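Local coordinates for protein aldo-keto reductase AKR2E4 (PDB 3WCZ) that catalyses the NADP-dependent reduction of 3-dehydroecdysone and, less actively, of phenylglyoxal and isatin, and may help to regulate moulting in the silkworm, at residues Ile8-Gly13 and Gly200-Ala205; Pro191-Cys196 and Ile250-Ile255. One frame throughout, in Å; residues are numbered along the deposited sequence.

Contact 1: residues Ile8-Gly13 and Gly200-Ala205; sequences IQLNDG and GIAVMA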
ATOM      1  N   ILE A   8     -11.962   7.098  -1.824  1.00 19.85           N
ATOM      2  CA  ILE A   8     -12.893   6.223  -1.102  1.00 13.94           C
ATOM      3  C   ILE A   8     -13.156   6.890   0.285  1.00 19.18           C
ATOM      4  O   ILE A   8     -12.241   7.445   0.923  1.00 20.04           O
ATOM      5  CB  ILE A   8     -12.313   4.794  -0.942  1.00 15.52           C
ATOM      6  CG1 ILE A   8     -12.242   4.060  -2.295  1.00 21.22           C
ATOM      7  CG2 ILE A   8     -13.155   3.985   0.023  1.00 24.88           C
ATOM      8  CD1 ILE A   8     -11.693   2.608  -2.257  1.00 22.19           C
ATOM      9  N   GLN A   9     -14.410   6.935   0.722  1.00 20.55           N
ATOM     10  CA  GLN A   9     -14.691   7.400   2.075  1.00 19.35           C
ATOM     11  C   GLN A   9     -14.529   6.216   3.018  1.00 12.51           C
ATOM     12  O   GLN A   9     -15.154   5.199   2.804  1.00 14.83           O
ATOM     13  CB  GLN A   9     -16.100   7.984   2.201  1.00 24.83           C
ATOM     14  CG  GLN A   9     -16.292   8.461   3.579  1.00 17.74           C
ATOM     15  CD  GLN A   9     -17.596   9.201   3.852  1.00 34.07           C
ATOM     16  OE1 GLN A   9     -17.899   9.514   5.012  1.00 29.50           O
ATOM     17  NE2 GLN A   9     -18.354   9.503   2.807  1.00 32.38           N
ATOM     18  N   LEU A  10     -13.654   6.339   4.022  1.00 12.93           N
ATOM     19  CA  LEU A  10     -13.399   5.223   4.962  1.00 12.80           C
ATOM     20  C   LEU A  10     -14.488   5.087   6.027  1.00 11.38           C
ATOM     21  O   LEU A  10     -15.301   6.003   6.219  1.00 11.54           O
ATOM     22  CB  LEU A  10     -12.046   5.390   5.631  1.00 12.07           C
ATOM     23  CG  LEU A  10     -10.891   5.415   4.626  1.00 14.19           C
ATOM     24  CD1 LEU A  10      -9.581   5.867   5.260  1.00 15.18           C
ATOM     25  CD2 LEU A  10     -10.764   4.051   3.875  1.00 16.76           C
ATOM     26  N   ASN A  11     -14.482   3.958   6.736  1.00 10.18           N
ATOM     27  CA  ASN A  11     -15.482   3.731   7.770  1.00 10.98           C
ATOM     28  C   ASN A  11     -15.433   4.720   8.942  1.00 10.94           C
ATOM     29  O   ASN A  11     -16.371   4.753   9.744  1.00 13.26           O
ATOM     30  CB  ASN A  11     -15.473   2.260   8.235  1.00 10.95           C
ATOM     31  CG  ASN A  11     -14.139   1.811   8.851  1.00 11.39           C
ATOM     32  OD1 ASN A  11     -13.395   2.604   9.423  1.00 12.89           O
ATOM     33  ND2 ASN A  11     -13.863   0.517   8.749  1.00 12.33           N
ATOM     34  N   ASP A  12     -14.378   5.522   9.048  1.00  9.94           N
ATOM     35  CA  ASP A  12     -14.283   6.545  10.098  1.00 10.27           C
ATOM     36  C   ASP A  12     -14.578   7.962   9.542  1.00 10.69           C
ATOM     37  O   ASP A  12     -14.412   8.961  10.245  1.00 10.66           O
ATOM     38  CB  ASP A  12     -12.923   6.483  10.803  1.00  9.44           C
ATOM     39  CG  ASP A  12     -11.772   6.942   9.922  1.00 10.20           C
ATOM     40  OD1 ASP A  12     -11.981   7.275   8.735  1.00 11.33           O
ATOM     41  OD2 ASP A  12     -10.638   6.966  10.440  1.00 12.45           O
ATOM     42  N   GLY A  13     -14.990   8.022   8.277  1.00 10.36           N
ATOM     43  CA  GLY A  13     -15.327   9.286   7.638  1.00 11.89           C
ATOM     44  C   GLY A  13     -14.211   9.942   6.860  1.00 13.51           C
ATOM     45  O   GLY A  13     -14.471  10.823   6.036  1.00 14.60           O
ATOM     46  N   GLY A 200     -16.721  -3.629   5.565  1.00  9.95           N
ATOM     47  CA  GLY A 200     -16.456  -2.207   5.448  1.00 10.34           C
ATOM     48  C   GLY A 200     -15.000  -1.807   5.603  1.00 10.29           C
ATOM     49  O   GLY A 200     -14.702  -0.662   5.950  1.00 11.12           O
ATOM     50  N   ILE A 201     -14.106  -2.750   5.334  1.00  8.72           N
ATOM     51  CA  ILE A 201     -12.679  -2.515   5.390  1.00  8.84           C
ATOM     52  C   ILE A 201     -12.169  -2.429   3.950  1.00  6.72           C
ATOM     53  O   ILE A 201     -12.249  -3.405   3.201  1.00  9.73           O
ATOM     54  CB  ILE A 201     -11.993  -3.658   6.158  1.00  8.31           C
ATOM     55  CG1 ILE A 201     -12.514  -3.757   7.595  1.00  8.52           C
ATOM     56  CG2 ILE A 201     -10.464  -3.492   6.133  1.00  9.82           C
ATOM     57  CD1 ILE A 201     -12.056  -5.012   8.317  1.00  9.39           C
ATOM     58  N   ALA A 202     -11.685  -1.254   3.570  1.00  7.83           N
ATOM     59  CA  ALA A 202     -11.159  -1.063   2.226  1.00  7.55           C
ATOM     60  C   ALA A 202      -9.804  -1.756   2.083  1.00  7.25           C
ATOM     61  O   ALA A 202      -9.111  -2.025   3.070  1.00  8.29           O
ATOM     62  CB  ALA A 202     -11.046   0.423   1.888  1.00  9.44           C
ATOM     63  N   VAL A 203      -9.427  -2.050   0.844  1.00  7.14           N
ATOM     64  CA  VAL A 203      -8.187  -2.747   0.555  1.00  7.66           C
ATOM     65  C   VAL A 203      -7.250  -1.880  -0.264  1.00  7.33           C
ATOM     66  O   VAL A 203      -7.632  -1.380  -1.323  1.00  8.29           O
ATOM     67  CB  VAL A 203      -8.470  -4.066  -0.150  1.00  8.31           C
ATOM     68  CG1 VAL A 203      -7.164  -4.714  -0.597  1.00  9.23           C
ATOM     69  CG2 VAL A 203      -9.288  -4.958   0.786  1.00 12.57           C
ATOM     70  N   MET A 204      -6.018  -1.735   0.227  1.00  6.87           N
ATOM     71  CA  MET A 204      -4.923  -1.184  -0.562  1.00  6.88           C
ATOM     72  C   MET A 204      -4.180  -2.366  -1.168  1.00  7.43           C
ATOM     73  O   MET A 204      -3.915  -3.345  -0.474  1.00  8.58           O
ATOM     74  CB  MET A 204      -3.974  -0.327   0.288  1.00  7.15           C
ATOM     75  CG  MET A 204      -4.569   0.989   0.747  1.00  7.78           C
ATOM     76  SD  MET A 204      -3.469   1.951   1.833  1.00  8.39           S
ATOM     77  CE  MET A 204      -2.264   2.556   0.634  1.00  9.44           C
ATOM     78  N   ALA A 205      -3.909  -2.287  -2.478  1.00  7.51           N
ATOM     79  CA  ALA A 205      -3.253  -3.343  -3.240  1.00  7.47           C
ATOM     80  C   ALA A 205      -1.795  -3.014  -3.494  1.00  8.03           C
ATOM     81  O   ALA A 205      -1.454  -2.123  -4.312  1.00  7.51           O
ATOM     82  CB  ALA A 205      -3.986  -3.531  -4.588  1.00  8.20           C
TER
HETATM   83  O   HOH W   1     -13.056   1.697   5.647  1.00 11.35           O
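The N-terminal beta hairpin of the aldo-keto reductase fold, which covers the N-terminal end of the (β/α)8 barrel, here meets the start of barrel strand 202-206: Asn11 meets Gly200 and Leu10 meets Ala202. The chain reverses between strands 7-9 and 15-17 through a type I beta turn from Leu10 to Gly13, closed by Gly13 N donating to Leu10 O at 2.9 Å. The turn presents both the side chain and the backbone of Asn11 to a single carbonyl. Asn11 ND2 reaches Gly200 O at 3.2 Å, but the bond is weak, bent to 131° at the hydrogen. The Asn11 CG sits between its backbone N and carbonyl carbon (chi1 61°), which brings the amide within reach of the glycine carbonyl. A water makes a second, longer route: it accepts from Asn11 N at 2.9 Å and donates to Gly200 O, also at 2.9 Å. The carbonyl thus takes one weak direct bond and one water bond, while the same ND2 also bonds to Pro176 O, just ahead of strand 178-182. Gly200, with positive phi (72°), is the C' residue of the Schellman motif that ends helix 190-198, so the turn docks where helix gives way to strand. Next to these polar groups the contact becomes apolar: Leu10, which also packs on Ile178, brings its CD2 methyl to 4.1 Å from Ala202 CB.

Contact 2: residues Pro191-Cys196 and Ile250-Ile255; sequences PLVAHC and IDRGLI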
ATOM      1  N   PRO A 191     -11.123 -14.075  -2.337  1.00  9.70           N
ATOM      2  CA  PRO A 191     -11.906 -14.250  -1.113  1.00  9.27           C
ATOM      3  C   PRO A 191     -11.538 -13.252  -0.013  1.00  8.65           C
ATOM      4  O   PRO A 191     -12.430 -12.761   0.653  1.00  8.93           O
ATOM      5  CB  PRO A 191     -11.616 -15.705  -0.721  1.00 12.33           C
ATOM      6  CG  PRO A 191     -11.297 -16.380  -2.042  1.00 12.02           C
ATOM      7  CD  PRO A 191     -10.546 -15.344  -2.801  1.00 10.49           C
ATOM      8  N   LEU A 192     -10.258 -12.939   0.163  1.00  8.75           N
ATOM      9  CA  LEU A 192      -9.885 -12.027   1.236  1.00  9.09           C
ATOM     10  C   LEU A 192     -10.374 -10.623   0.939  1.00  8.51           C
ATOM     11  O   LEU A 192     -10.849  -9.936   1.835  1.00  8.83           O
ATOM     12  CB  LEU A 192      -8.367 -12.031   1.463  1.00  9.73           C
ATOM     13  CG  LEU A 192      -7.873 -11.112   2.597  1.00  8.16           C
ATOM     14  CD1 LEU A 192      -8.590 -11.366   3.910  1.00  8.61           C
ATOM     15  CD2 LEU A 192      -6.366 -11.244   2.787  1.00  9.82           C
ATOM     16  N   VAL A 193     -10.262 -10.189  -0.307  1.00  8.01           N
ATOM     17  CA  VAL A 193     -10.801  -8.882  -0.678  1.00  8.06           C
ATOM     18  C   VAL A 193     -12.301  -8.814  -0.398  1.00  9.21           C
ATOM     19  O   VAL A 193     -12.801  -7.859   0.208  1.00  9.42           O
ATOM     20  CB  VAL A 193     -10.486  -8.538  -2.134  1.00  8.40           C
ATOM     21  CG1 VAL A 193     -11.291  -7.359  -2.594  1.00  9.81           C
ATOM     22  CG2 VAL A 193      -9.013  -8.273  -2.293  1.00 10.23           C
ATOM     23  N   ALA A 194     -13.027  -9.835  -0.826  1.00  8.23           N
ATOM     24  CA  ALA A 194     -14.470  -9.869  -0.593  1.00  9.09           C
ATOM     25  C   ALA A 194     -14.786  -9.834   0.903  1.00  8.58           C
ATOM     26  O   ALA A 194     -15.705  -9.146   1.346  1.00  8.72           O
ATOM     27  CB  ALA A 194     -15.090 -11.092  -1.248  1.00 11.12           C
ATOM     28  N   HIS A 195     -14.031 -10.588   1.697  1.00  8.04           N
ATOM     29  CA  HIS A 195     -14.240 -10.615   3.144  1.00  8.42           C
ATOM     30  C   HIS A 195     -14.059  -9.220   3.728  1.00  8.50           C
ATOM     31  O   HIS A 195     -14.893  -8.723   4.491  1.00  8.90           O
ATOM     32  CB  HIS A 195     -13.241 -11.610   3.724  1.00  9.37           C
ATOM     33  CG  HIS A 195     -13.342 -11.811   5.200  1.00 10.08           C
ATOM     34  ND1 HIS A 195     -14.436 -12.393   5.806  1.00 14.92           N
ATOM     35  CD2 HIS A 195     -12.457 -11.554   6.183  1.00 10.01           C
ATOM     36  CE1 HIS A 195     -14.215 -12.471   7.107  1.00 15.07           C
ATOM     37  NE2 HIS A 195     -13.021 -11.971   7.357  1.00 11.91           N
ATOM     38  N   CYS A 196     -12.949  -8.578   3.401  1.00  8.51           N
ATOM     39  CA  CYS A 196     -12.698  -7.249   3.939  1.00  7.80           C
ATOM     40  C   CYS A 196     -13.785  -6.275   3.519  1.00  9.04           C
ATOM     41  O   CYS A 196     -14.314  -5.522   4.344  1.00  9.36           O
ATOM     42  CB  CYS A 196     -11.323  -6.744   3.510  1.00  9.82           C
ATOM     43  SG  CYS A 196      -9.947  -7.654   4.281  1.00 10.05           S
ATOM     44  N   ILE A 250      -8.537  -0.874  -9.532  1.00  7.45           N
ATOM     45  CA  ILE A 250      -9.561   0.140  -9.284  1.00  8.07           C
ATOM     46  C   ILE A 250     -10.967  -0.461  -9.486  1.00  7.79           C
ATOM     47  O   ILE A 250     -11.893  -0.202  -8.704  1.00  8.63           O
ATOM     48  CB  ILE A 250      -9.358   1.382 -10.196  1.00  7.87           C
ATOM     49  CG1 ILE A 250      -8.044   2.127  -9.907  1.00 11.27           C
ATOM     50  CG2 ILE A 250     -10.557   2.321 -10.104  1.00  9.05           C
ATOM     51  CD1 ILE A 250      -8.062   2.873  -8.615  1.00 11.67           C
ATOM     52  N   ASP A 251     -11.182  -1.194 -10.579  1.00  8.27           N
ATOM     53  CA  ASP A 251     -12.490  -1.774 -10.852  1.00  8.32           C
ATOM     54  C   ASP A 251     -12.905  -2.879  -9.898  1.00  8.62           C
ATOM     55  O   ASP A 251     -14.096  -3.211  -9.794  1.00 10.18           O
ATOM     56  CB  ASP A 251     -12.551  -2.268 -12.308  1.00  9.77           C
ATOM     57  CG  ASP A 251     -12.855  -1.153 -13.289  1.00 11.52           C
ATOM     58  OD1 ASP A 251     -13.784  -0.379 -13.016  1.00 11.52           O
ATOM     59  OD2 ASP A 251     -12.109  -1.014 -14.288  1.00 10.60           O
ATOM     60  N   ARG A 252     -11.939  -3.416  -9.155  1.00  7.81           N
ATOM     61  CA  ARG A 252     -12.225  -4.317  -8.048  1.00  8.49           C
ATOM     62  C   ARG A 252     -12.444  -3.558  -6.735  1.00  7.82           C
ATOM     63  O   ARG A 252     -12.597  -4.188  -5.687  1.00  9.44           O
ATOM     64  CB  ARG A 252     -11.141  -5.377  -7.912  1.00  9.47           C
ATOM     65  CG  ARG A 252     -11.210  -6.412  -9.034  1.00  9.01           C
ATOM     66  CD  ARG A 252     -10.199  -7.508  -8.831  1.00  9.21           C
ATOM     67  NE  ARG A 252     -10.408  -8.176  -7.558  1.00 10.26           N
ATOM     68  CZ  ARG A 252      -9.493  -8.880  -6.925  1.00  9.20           C
ATOM     69  NH1 ARG A 252      -8.307  -9.057  -7.449  1.00  9.47           N
ATOM     70  NH2 ARG A 252      -9.755  -9.385  -5.735  1.00  9.84           N
ATOM     71  N   GLY A 253     -12.454  -2.227  -6.786  1.00  7.57           N
ATOM     72  CA  GLY A 253     -12.702  -1.388  -5.623  1.00  7.52           C
ATOM     73  C   GLY A 253     -11.500  -1.194  -4.730  1.00  7.63           C
ATOM     74  O   GLY A 253     -11.665  -0.868  -3.551  1.00  9.39           O
ATOM     75  N   LEU A 254     -10.304  -1.397  -5.256  1.00  6.60           N
ATOM     76  CA  LEU A 254      -9.056  -1.377  -4.492  1.00  6.84           C
ATOM     77  C   LEU A 254      -8.309  -0.072  -4.721  1.00  8.42           C
ATOM     78  O   LEU A 254      -8.575   0.665  -5.684  1.00  9.26           O
ATOM     79  CB  LEU A 254      -8.180  -2.557  -4.916  1.00  8.03           C
ATOM     80  CG  LEU A 254      -8.909  -3.895  -5.030  1.00  7.19           C
ATOM     81  CD1 LEU A 254      -7.959  -4.992  -5.479  1.00 10.08           C
ATOM     82  CD2 LEU A 254      -9.581  -4.261  -3.731  1.00 10.72           C
ATOM     83  N   ILE A 255      -7.374   0.203  -3.810  1.00  7.78           N
ATOM     84  CA  ILE A 255      -6.501   1.361  -3.845  1.00  8.10           C
ATOM     85  C   ILE A 255      -5.109   0.861  -4.222  1.00  7.35           C
ATOM     86  O   ILE A 255      -4.381   0.370  -3.364  1.00  8.54           O
ATOM     87  CB  ILE A 255      -6.474   2.047  -2.468  1.00  8.59           C
ATOM     88  CG1 ILE A 255      -7.880   2.547  -2.106  1.00  8.97           C
ATOM     89  CG2 ILE A 255      -5.440   3.155  -2.436  1.00  8.69           C
ATOM     90  CD1 ILE A 255      -8.053   2.821  -0.585  1.00 14.17           C
TER
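Val193, on helix 190-198, is the one residue of its segment to carry this contact, and it spreads its two methyls over Arg252 and Leu254. Its CG1 meets Leu254 CD2 at 3.7 Å, methyl against methyl, with the two side chains running at a slant to each other. Its CG2 lies 3.7 Å from Arg252 NH2, and its CB is nearly as close to that nitrogen at 3.8 Å. The valine approaches the guanidinium obliquely, and no hydrogen bond joins the two segments, so the grip is wholly van der Waals. With CG1 anti to the backbone N (chi1 167°), that methyl reaches the leucine and lies near the arginine as well, while CG2 turns to the arginine alone. Leu254 sets off neither toward nor away from the helix, and the end of its side chain closes on the valine; it also packs on Val183 and on Val203 of strand 202-206.

The arginine is held in place by polar bonds beyond this pair. Its chain bends at chi3 (58°), and NH1 donates to Thr188 O, just before helix 190-198, and bonds Tyr248 OH, in helix 241-251 just before it; its backbone O accepts from Gln197 NE2. The guanidinium therefore packs against the valine while bonded at the foot of that helix. Between Arg252 and Leu254 the chain turns at Gly253, whose positive phi (81°) marks a Schellman motif; Gly253 N bonds Ile250 O at 2.8 Å. The arrangement is that of an outer helix of a (β/α)8 barrel packed against the turn that leads from the neighbouring helix 241-251 into strand 255-256.

In the fold
Both contacts gather round strand 202-206, their centres about 10 Å apart. Contact 1 approaches it from the hairpin over the barrel's end, contact 2 from the ring of outer helices. Helix 190-198 leads directly into that strand, and Ile201 N of contact 1 probably bonds Cys196 O of contact 2. In the barrel sheet Ala205 N probably bonds Ile255 O at 2.8 Å, and from the hairpin Ile8 CD1 packs on Gly253 O. Their chemistry follows their burial: contact 1 is partly buried, with exposed residues, a water and a weak amide bond, whereas contact 2 is buried, with methyls meeting a methyl and a guanidinium, and no hydrogen bond crosses it. Each includes a glycine with positive phi that ends a helix.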